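Local coordinates for YrrB protein (Bacillus subtilis, PDB 2Q7F) that possibly mediates the assembly of complexes among RNA sulfuration components, RNA processing components and aminoacyl-tRNA synthetases, as a protein built of TPR repeats, at residues 148-151 / 152-156; 163-166 / 167-171; 199-202 / 203-207; 225-228 / 229-233. All coordinates share one frame; numbering follows the deposited sequence.

Contact 1: residues 148-151 / 152-156; sequences LQRA and VELNE
Arg-150 and Glu-153 form an i to i+3 salt bridge on the last turns of helix 141-154, within TPR 4. NH1 of Arg-150 donates to OE1 of Glu-153 at 2.7 Å, bent to 142° at the hydrogen. The oxygen lies in the guanidinium plane but is met on its anti side, and the carboxylate stands steeply against the guanidinium, the two planes 81° apart. A bend at chi2 of Arg-150 (50°) brings the charged end beside the following turn, where Leu-154 covers one guanidinium face with CD2 3.4 Å from NH2. A methionine in place of Arg-150 would probably leave OE1 of Glu-153 without its charged mate in this turn.

The carbonyls beneath are satisfied by the regular helical ladder: Leu-148 O accepts from Val-152 N, Gln-149 O from Glu-153 N, and Arg-150 O from Leu-154 N, the last at 2.8 Å. Beyond the helix end, Asn-155 OD1 takes weak hydrogen bonds from the backbone N atoms of Asn-157 and Asp-158, and Glu-156 OE1 is paired with Arg-162 in a salt bridge. Arg-150 and Leu-154 also touch Phe-128 of helix 125-137. The second carboxylate oxygen of Glu-153, OE2, lies against the aliphatic part of Gln-149, 3.4 Å from CG.

Contact 2: residues 163-166 / 167-171; sequences FQFG and MCLAN
Leu-169 sets its CD1 methyl almost exactly above the middle of the Phe-165 ring, 3.6 Å from the centroid and 10° off the ring normal, a nearly ideal CH-pi contact one helical turn apart. The torsions bring the two together: Phe-165 has CG anti to the backbone N (chi1 -173°), which sends the ring toward the next turn, while CG of Leu-169 lies beside its own N and leans back to meet it. A second i to i+4 pair is different in kind. Met-167 brings SD obliquely to the Phe-163 ring, 3.7 Å from CZ, in a Met-aromatic contact, with its CG over the ring face.

Between the pairs lies buried Gly-166, whose O accepts a nearly straight bond from Ala-170 N at 3.0 Å. The Phe-163 ring also meets that of His-192 and, like Met-167, touches Asn-198 of helix 193-205. Phe-165 and Leu-169 pack on Gln-181 of helix 176-188, and Phe-165 also on Gln-149 of helix 141-154. Helix 159-172, within TPR 5, thus contacts helices 141-154, 176-188 and 193-205, the helix-on-helix stacking of a TPR array.

Contact 3: residues 199-202 / 203-207; sequences AGVT and YAYKE
Tyr-205 lies alongside Val-201, one turn earlier in helix 193-205, with both side chains pointing the same way. At the root of the tyrosine, CB rests 3.5 Å from Thr-202 O. Because CG lies beside the backbone N (chi1 -80°), the ring leans back along the helix, and its edge atom CD1 comes to 3.3 Å from Val-201 O. One bond further out, CE1 reaches the methyl CG1 of Val-201 at 4.2 Å, a loose apolar touch; beyond CE1 the ring leads away from Val-201. Tyr-205 also packs on Leu-175.

The backbone bonds weaken toward the helix end. Tyr-203 N still gives Ala-199 O a straight bond of 3.1 Å, but Ala-204 N to Gly-200 O is weak. Thr-202 O is shared by weak bonds from Tyr-205 N and Lys-206 N, while its side-chain OG1 is hydrogen-bonded to Asn-198 O. Lys-206 turns its amine away to a salt bridge with Asp-176, and Tyr-203 packs on Met-215 of helix 211-222. Bonds from i+3 to i, such as Glu-207 N to Ala-204 O, take over, and phi turns positive at Glu-207: the C-terminal end of helix 193-205, within TPR 6, where the chain turns toward helix 211-222.

Contact 4: residues 225-228 / 229-233; sequences DHML and ALHAK
His-226, at the N-cap of helix 227-233, turns its ring edge to Ala-229. CD2 lies 3.2 Å from Ala-229 N, near the ring plane, and 3.4 Å from Ala-229 CB. The carbonyl of His-226 accepts from Leu-230 N at 2.9 Å, in the carbonyl plane, with Leu-230 CG close by. Met-227 O accepts from His-231 N at 2.8 Å and lies 3.0 Å above one face of the His-231 ring, offset toward the rim. The Met-227 and His-231 side chains run side by side, SD 4.0 Å from NE2 and oblique to the ring, a long sulfur-aromatic approach.

Farther out, the His-226 ring meets that of Tyr-197 and touches Ala-193 and Asp-194, all of helix 193-205, while Ala-229 packs on Ile-220 of helix 211-222. His-226 is the centre of an inverse gamma turn, which probably helps to place its ring here. A glycine at His-226 would probably leave the Ala-229 methyl and the Tyr-197 ring without the imidazole they both touch, opening a gap at the helix start. As modelled, a ring carbon rather than a nitrogen faces Ala-229 N, which suggests that the ring makes van der Waals contact there rather than a capping bond.

In the fold
The four contacts follow one another along the chain, each within a single helical stretch or at its end, on helices 141-154, 159-172, 193-205 and 227-233. Contacts 1 and 2 have centres 13 Å apart and touch where TPR 4 meets TPR 5: Gln-149 CB lies 3.4 Å from Phe-165 CZ, and Leu-148 and Val-152 also pack on Phe-165. Contacts 2 and 3 are also 13 Å apart and meet more sparsely, through Ala-170 and Thr-202. Contact 4 does not touch contact 3, though their nearest atoms are about 5 Å apart. Contacts 1 to 3 lie in TPR 4, 5 and 6; contact 4, on the helix that follows, is centred about 30 Å from contact 1.

Contact 1: residues 148-151 / 152-156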
loop_
_atom_site.group_PDB
_atom_site.type_symbol
_atom_site.label_atom_id
_atom_site.label_comp_id
_atom_site.label_asym_id
_atom_site.label_seq_id
_atom_site.Cartn_x
_atom_site.Cartn_y
_atom_site.Cartn_z
ATOM N N LEU A 148 4.639 6.761 2.347
ATOM C CA LEU A 148 3.445 6.632 3.177
ATOM C C LEU A 148 3.014 7.974 3.747
ATOM O O LEU A 148 1.816 8.257 3.825
ATOM C CB LEU A 148 3.657 5.639 4.316
ATOM C CG LEU A 148 3.525 4.167 3.947
ATOM C CD1 LEU A 148 3.779 3.308 5.176
ATOM C CD2 LEU A 148 2.163 3.861 3.331
ATOM N N GLN A 149 3.993 8.786 4.145
ATOM C CA GLN A 149 3.731 10.140 4.630
ATOM C C GLN A 149 2.990 10.917 3.560
ATOM O O GLN A 149 2.030 11.637 3.843
ATOM C CB GLN A 149 5.038 10.869 4.987
ATOM C CG GLN A 149 4.818 12.255 5.604
ATOM C CD GLN A 149 6.110 12.951 6.006
ATOM O OE1 GLN A 149 6.931 13.311 5.155
ATOM N NE2 GLN A 149 6.289 13.156 7.309
ATOM N N ARG A 150 3.450 10.744 2.327
ATOM C CA ARG A 150 2.931 11.478 1.199
ATOM C C ARG A 150 1.497 11.075 0.876
ATOM O O ARG A 150 0.652 11.941 0.668
ATOM C CB ARG A 150 3.850 11.302 -0.005
ATOM C CG ARG A 150 3.601 12.279 -1.136
ATOM C CD ARG A 150 3.538 13.723 -0.669
ATOM N NE ARG A 150 2.992 14.546 -1.733
ATOM C CZ ARG A 150 2.482 15.760 -1.570
ATOM N NH1 ARG A 150 2.436 16.320 -0.367
ATOM N NH2 ARG A 150 2.012 16.410 -2.625
ATOM N N ALA A 151 1.231 9.767 0.854
ATOM C CA ALA A 151 -0.110 9.223 0.603
ATOM C C ALA A 151 -1.169 9.794 1.550
ATOM O O ALA A 151 -2.299 10.060 1.144
ATOM C CB ALA A 151 -0.091 7.695 0.703
ATOM N N VAL A 152 -0.798 9.955 2.817
ATOM C CA VAL A 152 -1.662 10.589 3.795
ATOM C C VAL A 152 -1.892 12.040 3.379
ATOM O O VAL A 152 -3.031 12.457 3.215
ATOM C CB VAL A 152 -1.083 10.498 5.226
ATOM C CG1 VAL A 152 -1.936 11.299 6.204
ATOM C CG2 VAL A 152 -0.982 9.040 5.657
ATOM N N GLU A 153 -0.815 12.790 3.170
ATOM C CA GLU A 153 -0.925 14.188 2.740
ATOM C C GLU A 153 -1.856 14.343 1.542
ATOM O O GLU A 153 -2.767 15.172 1.562
ATOM C CB GLU A 153 0.451 14.775 2.420
ATOM C CG GLU A 153 1.343 14.932 3.639
ATOM C CD GLU A 153 2.767 15.345 3.294
ATOM O OE1 GLU A 153 2.989 15.953 2.219
ATOM O OE2 GLU A 153 3.668 15.062 4.116
ATOM N N LEU A 154 -1.636 13.521 0.519
ATOM C CA LEU A 154 -2.414 13.589 -0.722
ATOM C C LEU A 154 -3.847 13.076 -0.590
ATOM O O LEU A 154 -4.660 13.257 -1.494
ATOM C CB LEU A 154 -1.695 12.846 -1.854
ATOM C CG LEU A 154 -0.557 13.574 -2.571
ATOM C CD1 LEU A 154 -0.035 12.700 -3.709
ATOM C CD2 LEU A 154 -0.996 14.936 -3.094
ATOM N N ASN A 155 -4.144 12.420 0.525
ATOM C CA ASN A 155 -5.488 11.938 0.812
ATOM C C ASN A 155 -5.591 11.707 2.310
ATOM O O ASN A 155 -5.280 10.628 2.828
ATOM C CB ASN A 155 -5.821 10.676 0.005
ATOM C CG ASN A 155 -7.240 10.166 0.249
ATOM O OD1 ASN A 155 -7.876 10.483 1.261
ATOM N ND2 ASN A 155 -7.735 9.354 -0.678
ATOM N N GLU A 156 -6.014 12.763 2.992
ATOM C CA GLU A 156 -6.084 12.790 4.439
ATOM C C GLU A 156 -7.246 11.920 4.928
ATOM O O GLU A 156 -7.347 11.623 6.122
ATOM C CB GLU A 156 -6.214 14.241 4.902
ATOM C CG GLU A 156 -5.581 14.559 6.262
ATOM C CD GLU A 156 -4.042 14.616 6.259
ATOM O OE1 GLU A 156 -3.451 14.546 7.366
ATOM O OE2 GLU A 156 -3.427 14.739 5.172
#

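Contact 2: residues 163-166 / 167-171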
loop_
_atom_site.group_PDB
_atom_site.type_symbol
_atom_site.label_atom_id
_atom_site.label_comp_id
_atom_site.label_asym_id
_atom_site.label_seq_id
_atom_site.Cartn_x
_atom_site.Cartn_y
_atom_site.Cartn_z
ATOM N N PHE A 163 -3.142 4.297 8.722
ATOM C CA PHE A 163 -2.808 3.230 9.654
ATOM C C PHE A 163 -1.433 2.621 9.354
ATOM O O PHE A 163 -0.691 2.261 10.276
ATOM C CB PHE A 163 -3.892 2.148 9.662
ATOM C CG PHE A 163 -3.528 0.933 10.475
ATOM C CD1 PHE A 163 -3.349 1.026 11.851
ATOM C CD2 PHE A 163 -3.352 -0.298 9.863
ATOM C CE1 PHE A 163 -2.994 -0.096 12.594
ATOM C CE2 PHE A 163 -3.000 -1.424 10.605
ATOM C CZ PHE A 163 -2.821 -1.323 11.968
ATOM N N GLN A 164 -1.091 2.517 8.071
ATOM C CA GLN A 164 0.206 1.968 7.666
ATOM C C GLN A 164 1.358 2.926 7.971
ATOM O O GLN A 164 2.460 2.498 8.327
ATOM C CB GLN A 164 0.201 1.623 6.181
ATOM C CG GLN A 164 -0.721 0.489 5.818
ATOM C CD GLN A 164 -0.137 -0.864 6.161
ATOM O OE1 GLN A 164 -0.861 -1.782 6.549
ATOM N NE2 GLN A 164 1.178 -0.999 6.018
ATOM N N PHE A 165 1.096 4.221 7.816
ATOM C CA PHE A 165 2.065 5.254 8.171
ATOM C C PHE A 165 2.337 5.209 9.681
ATOM O O PHE A 165 3.494 5.208 10.119
ATOM C CB PHE A 165 1.557 6.630 7.721
ATOM C CG PHE A 165 2.550 7.749 7.895
ATOM C CD1 PHE A 165 3.909 7.551 7.663
ATOM C CD2 PHE A 165 2.113 9.020 8.260
ATOM C CE1 PHE A 165 4.827 8.599 7.819
ATOM C CE2 PHE A 165 3.021 10.079 8.420
ATOM C CZ PHE A 165 4.381 9.869 8.198
ATOM N N GLY A 166 1.264 5.131 10.464
ATOM C CA GLY A 166 1.369 4.995 11.913
ATOM C C GLY A 166 2.345 3.908 12.324
ATOM O O GLY A 166 3.294 4.171 13.078
ATOM N N MET A 167 2.118 2.692 11.814
ATOM C CA MET A 167 2.903 1.514 12.197
ATOM C C MET A 167 4.364 1.688 11.837
ATOM O O MET A 167 5.263 1.205 12.529
ATOM C CB MET A 167 2.361 0.257 11.520
ATOM C CG MET A 167 1.167 -0.371 12.203
ATOM S SD MET A 167 0.793 -1.993 11.507
ATOM C CE MET A 167 1.880 -3.050 12.473
ATOM N N CYS A 168 4.612 2.380 10.730
ATOM C CA CYS A 168 5.975 2.574 10.245
ATOM C C CYS A 168 6.702 3.625 11.077
ATOM O O CYS A 168 7.878 3.471 11.406
ATOM C CB CYS A 168 5.966 2.984 8.772
ATOM S SG CYS A 168 7.391 2.399 7.825
ATOM N N LEU A 169 5.987 4.693 11.413
ATOM C CA LEU A 169 6.494 5.725 12.330
ATOM C C LEU A 169 6.897 5.169 13.691
ATOM O O LEU A 169 8.002 5.426 14.162
ATOM C CB LEU A 169 5.433 6.815 12.534
ATOM C CG LEU A 169 5.231 7.851 11.431
ATOM C CD1 LEU A 169 3.880 8.541 11.592
ATOM C CD2 LEU A 169 6.379 8.860 11.457
ATOM N N ALA A 170 5.988 4.417 14.313
ATOM C CA ALA A 170 6.241 3.781 15.605
ATOM C C ALA A 170 7.432 2.839 15.524
ATOM O O ALA A 170 8.202 2.694 16.467
ATOM C CB ALA A 170 5.007 3.023 16.073
ATOM N N ASN A 171 7.570 2.195 14.379
ATOM C CA ASN A 171 8.656 1.278 14.163
ATOM C C ASN A 171 9.993 2.004 14.121
ATOM O O ASN A 171 11.003 1.490 14.611
ATOM C CB ASN A 171 8.430 0.503 12.873
ATOM C CG ASN A 171 9.207 -0.771 12.839
ATOM O OD1 ASN A 171 8.704 -1.826 13.237
ATOM N ND2 ASN A 171 10.462 -0.690 12.399
#

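Contact 3: residues 199-202 / 203-207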
loop_
_atom_site.group_PDB
_atom_site.type_symbol
_atom_site.label_atom_id
_atom_site.label_comp_id
_atom_site.label_asym_id
_atom_site.label_seq_id
_atom_site.Cartn_x
_atom_site.Cartn_y
_atom_site.Cartn_z
ATOM N N ALA A 199 -1.607 1.351 18.950
ATOM C CA ALA A 199 -1.470 2.480 19.862
ATOM C C ALA A 199 -1.037 1.950 21.220
ATOM O O ALA A 199 -0.108 2.469 21.837
ATOM C CB ALA A 199 -2.785 3.243 19.979
ATOM N N GLY A 200 -1.709 0.888 21.655
ATOM C CA GLY A 200 -1.393 0.220 22.908
ATOM C C GLY A 200 0.061 -0.189 22.969
ATOM O O GLY A 200 0.716 -0.003 23.991
ATOM N N VAL A 201 0.569 -0.729 21.864
ATOM C CA VAL A 201 1.955 -1.198 21.792
ATOM C C VAL A 201 2.941 -0.031 21.770
ATOM O O VAL A 201 4.053 -0.141 22.296
ATOM C CB VAL A 201 2.178 -2.127 20.579
ATOM C CG1 VAL A 201 3.646 -2.537 20.464
ATOM C CG2 VAL A 201 1.302 -3.364 20.696
ATOM N N THR A 202 2.524 1.083 21.172
ATOM C CA THR A 202 3.366 2.276 21.103
ATOM C C THR A 202 3.636 2.815 22.505
ATOM O O THR A 202 4.789 3.060 22.868
ATOM C CB THR A 202 2.749 3.379 20.201
ATOM O OG1 THR A 202 2.746 2.938 18.838
ATOM C CG2 THR A 202 3.545 4.677 20.299
ATOM N N TYR A 203 2.570 2.973 23.289
ATOM C CA TYR A 203 2.664 3.464 24.666
ATOM C C TYR A 203 3.593 2.617 25.539
ATOM O O TYR A 203 4.272 3.149 26.416
ATOM C CB TYR A 203 1.279 3.557 25.312
ATOM C CG TYR A 203 0.501 4.822 24.995
ATOM C CD1 TYR A 203 1.027 6.089 25.277
ATOM C CD2 TYR A 203 -0.781 4.750 24.448
ATOM C CE1 TYR A 203 0.301 7.252 24.995
ATOM C CE2 TYR A 203 -1.514 5.902 24.166
ATOM C CZ TYR A 203 -0.970 7.146 24.441
ATOM O OH TYR A 203 -1.704 8.274 24.161
ATOM N N ALA A 204 3.622 1.308 25.293
ATOM C CA ALA A 204 4.547 0.402 25.982
ATOM C C ALA A 204 6.019 0.804 25.789
ATOM O O ALA A 204 6.808 0.781 26.737
ATOM C CB ALA A 204 4.316 -1.030 25.530
ATOM N N TYR A 205 6.370 1.182 24.559
ATOM C CA TYR A 205 7.709 1.652 24.224
ATOM C C TYR A 205 7.960 3.069 24.742
ATOM O O TYR A 205 9.108 3.518 24.815
ATOM C CB TYR A 205 7.926 1.585 22.710
ATOM C CG TYR A 205 8.272 0.202 22.197
ATOM C CD1 TYR A 205 7.306 -0.803 22.124
ATOM C CD2 TYR A 205 9.568 -0.102 21.780
ATOM C CE1 TYR A 205 7.624 -2.076 21.655
ATOM C CE2 TYR A 205 9.896 -1.371 21.304
ATOM C CZ TYR A 205 8.921 -2.350 21.248
ATOM O OH TYR A 205 9.238 -3.603 20.784
ATOM N N LYS A 206 6.879 3.765 25.095
ATOM C CA LYS A 206 6.956 5.074 25.752
ATOM C C LYS A 206 7.090 4.935 27.274
ATOM O O LYS A 206 7.226 5.939 27.990
ATOM C CB LYS A 206 5.720 5.911 25.422
ATOM C CG LYS A 206 5.749 6.576 24.060
ATOM C CD LYS A 206 4.471 7.372 23.805
ATOM C CE LYS A 206 4.304 8.557 24.758
ATOM N NZ LYS A 206 5.293 9.639 24.508
ATOM N N GLU A 207 7.054 3.685 27.748
ATOM C CA GLU A 207 7.162 3.332 29.176
ATOM C C GLU A 207 6.003 3.885 30.001
ATOM O O GLU A 207 6.188 4.747 30.860
ATOM C CB GLU A 207 8.517 3.752 29.763
ATOM C CG GLU A 207 9.698 3.438 28.854
ATOM C CD GLU A 207 10.889 2.891 29.603
ATOM O OE1 GLU A 207 11.204 3.399 30.707
ATOM O OE2 GLU A 207 11.512 1.945 29.075
#

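Contact 4: residues 225-228 / 229-233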
loop_
_atom_site.group_PDB
_atom_site.type_symbol
_atom_site.label_atom_id
_atom_site.label_comp_id
_atom_site.label_asym_id
_atom_site.label_seq_id
_atom_site.Cartn_x
_atom_site.Cartn_y
_atom_site.Cartn_z
ATOM N N ASP A 225 -12.065 -11.295 20.236
ATOM C CA ASP A 225 -11.100 -12.351 19.901
ATOM C C ASP A 225 -9.768 -11.834 19.336
ATOM O O ASP A 225 -9.080 -12.536 18.588
ATOM C CB ASP A 225 -11.724 -13.417 18.981
ATOM C CG ASP A 225 -12.171 -12.862 17.629
ATOM O OD1 ASP A 225 -11.389 -12.166 16.943
ATOM O OD2 ASP A 225 -13.318 -13.159 17.239
ATOM N N HIS A 226 -9.408 -10.610 19.710
ATOM C CA HIS A 226 -8.124 -10.031 19.329
ATOM C C HIS A 226 -7.005 -10.650 20.170
ATOM O O HIS A 226 -6.615 -10.093 21.201
ATOM C CB HIS A 226 -8.150 -8.512 19.512
ATOM C CG HIS A 226 -7.191 -7.781 18.623
ATOM N ND1 HIS A 226 -7.607 -6.922 17.630
ATOM C CD2 HIS A 226 -5.839 -7.798 18.564
ATOM C CE1 HIS A 226 -6.551 -6.433 17.003
ATOM N NE2 HIS A 226 -5.466 -6.949 17.551
ATOM N N MET A 227 -6.499 -11.802 19.723
ATOM C CA MET A 227 -5.533 -12.598 20.492
ATOM C C MET A 227 -4.230 -11.872 20.800
ATOM O O MET A 227 -3.668 -12.042 21.886
ATOM C CB MET A 227 -5.235 -13.935 19.807
ATOM C CG MET A 227 -6.006 -15.114 20.395
ATOM S SD MET A 227 -5.165 -16.701 20.164
ATOM C CE MET A 227 -5.132 -16.843 18.370
ATOM N N LEU A 228 -3.756 -11.073 19.845
ATOM C CA LEU A 228 -2.576 -10.238 20.061
ATOM C C LEU A 228 -2.815 -9.175 21.139
ATOM O O LEU A 228 -1.969 -8.981 22.015
ATOM C CB LEU A 228 -2.093 -9.616 18.747
ATOM C CG LEU A 228 -0.942 -10.298 17.987
ATOM C CD1 LEU A 228 -0.941 -11.842 18.078
ATOM C CD2 LEU A 228 -0.930 -9.849 16.532
ATOM N N ALA A 229 -3.967 -8.509 21.097
ATOM C CA ALA A 229 -4.328 -7.561 22.154
ATOM C C ALA A 229 -4.429 -8.291 23.478
ATOM O O ALA A 229 -4.056 -7.752 24.516
ATOM C CB ALA A 229 -5.630 -6.843 21.835
ATOM N N LEU A 230 -4.917 -9.527 23.429
ATOM C CA LEU A 230 -5.048 -10.368 24.619
ATOM C C LEU A 230 -3.692 -10.715 25.227
ATOM O O LEU A 230 -3.458 -10.474 26.415
ATOM C CB LEU A 230 -5.845 -11.643 24.304
ATOM C CG LEU A 230 -7.363 -11.484 24.154
ATOM C CD1 LEU A 230 -7.975 -12.702 23.482
ATOM C CD2 LEU A 230 -8.019 -11.211 25.507
ATOM N N HIS A 231 -2.803 -11.267 24.406
ATOM C CA HIS A 231 -1.462 -11.624 24.851
ATOM C C HIS A 231 -0.668 -10.395 25.284
ATOM O O HIS A 231 0.078 -10.450 26.262
ATOM C CB HIS A 231 -0.713 -12.399 23.765
ATOM C CG HIS A 231 -1.356 -13.701 23.402
ATOM N ND1 HIS A 231 -1.958 -14.521 24.334
ATOM C CD2 HIS A 231 -1.480 -14.332 22.211
ATOM C CE1 HIS A 231 -2.432 -15.597 23.731
ATOM N NE2 HIS A 231 -2.155 -15.506 22.444
ATOM N N ALA A 232 -0.851 -9.287 24.568
ATOM C CA ALA A 232 -0.185 -8.028 24.906
ATOM C C ALA A 232 -0.588 -7.512 26.289
ATOM O O ALA A 232 0.228 -6.925 26.999
ATOM C CB ALA A 232 -0.461 -6.969 23.841
ATOM N N LYS A 233 -1.844 -7.745 26.662
ATOM C CA LYS A 233 -2.398 -7.230 27.915
ATOM C C LYS A 233 -1.949 -8.048 29.128
ATOM O O LYS A 233 -1.867 -7.516 30.241
ATOM C CB LYS A 233 -3.929 -7.177 27.831
ATOM C CG LYS A 233 -4.597 -6.207 28.801
ATOM C CD LYS A 233 -6.117 -6.342 28.748
ATOM C CE LYS A 233 -6.792 -5.564 29.865
ATOM N NZ LYS A 233 -8.257 -5.833 29.923
#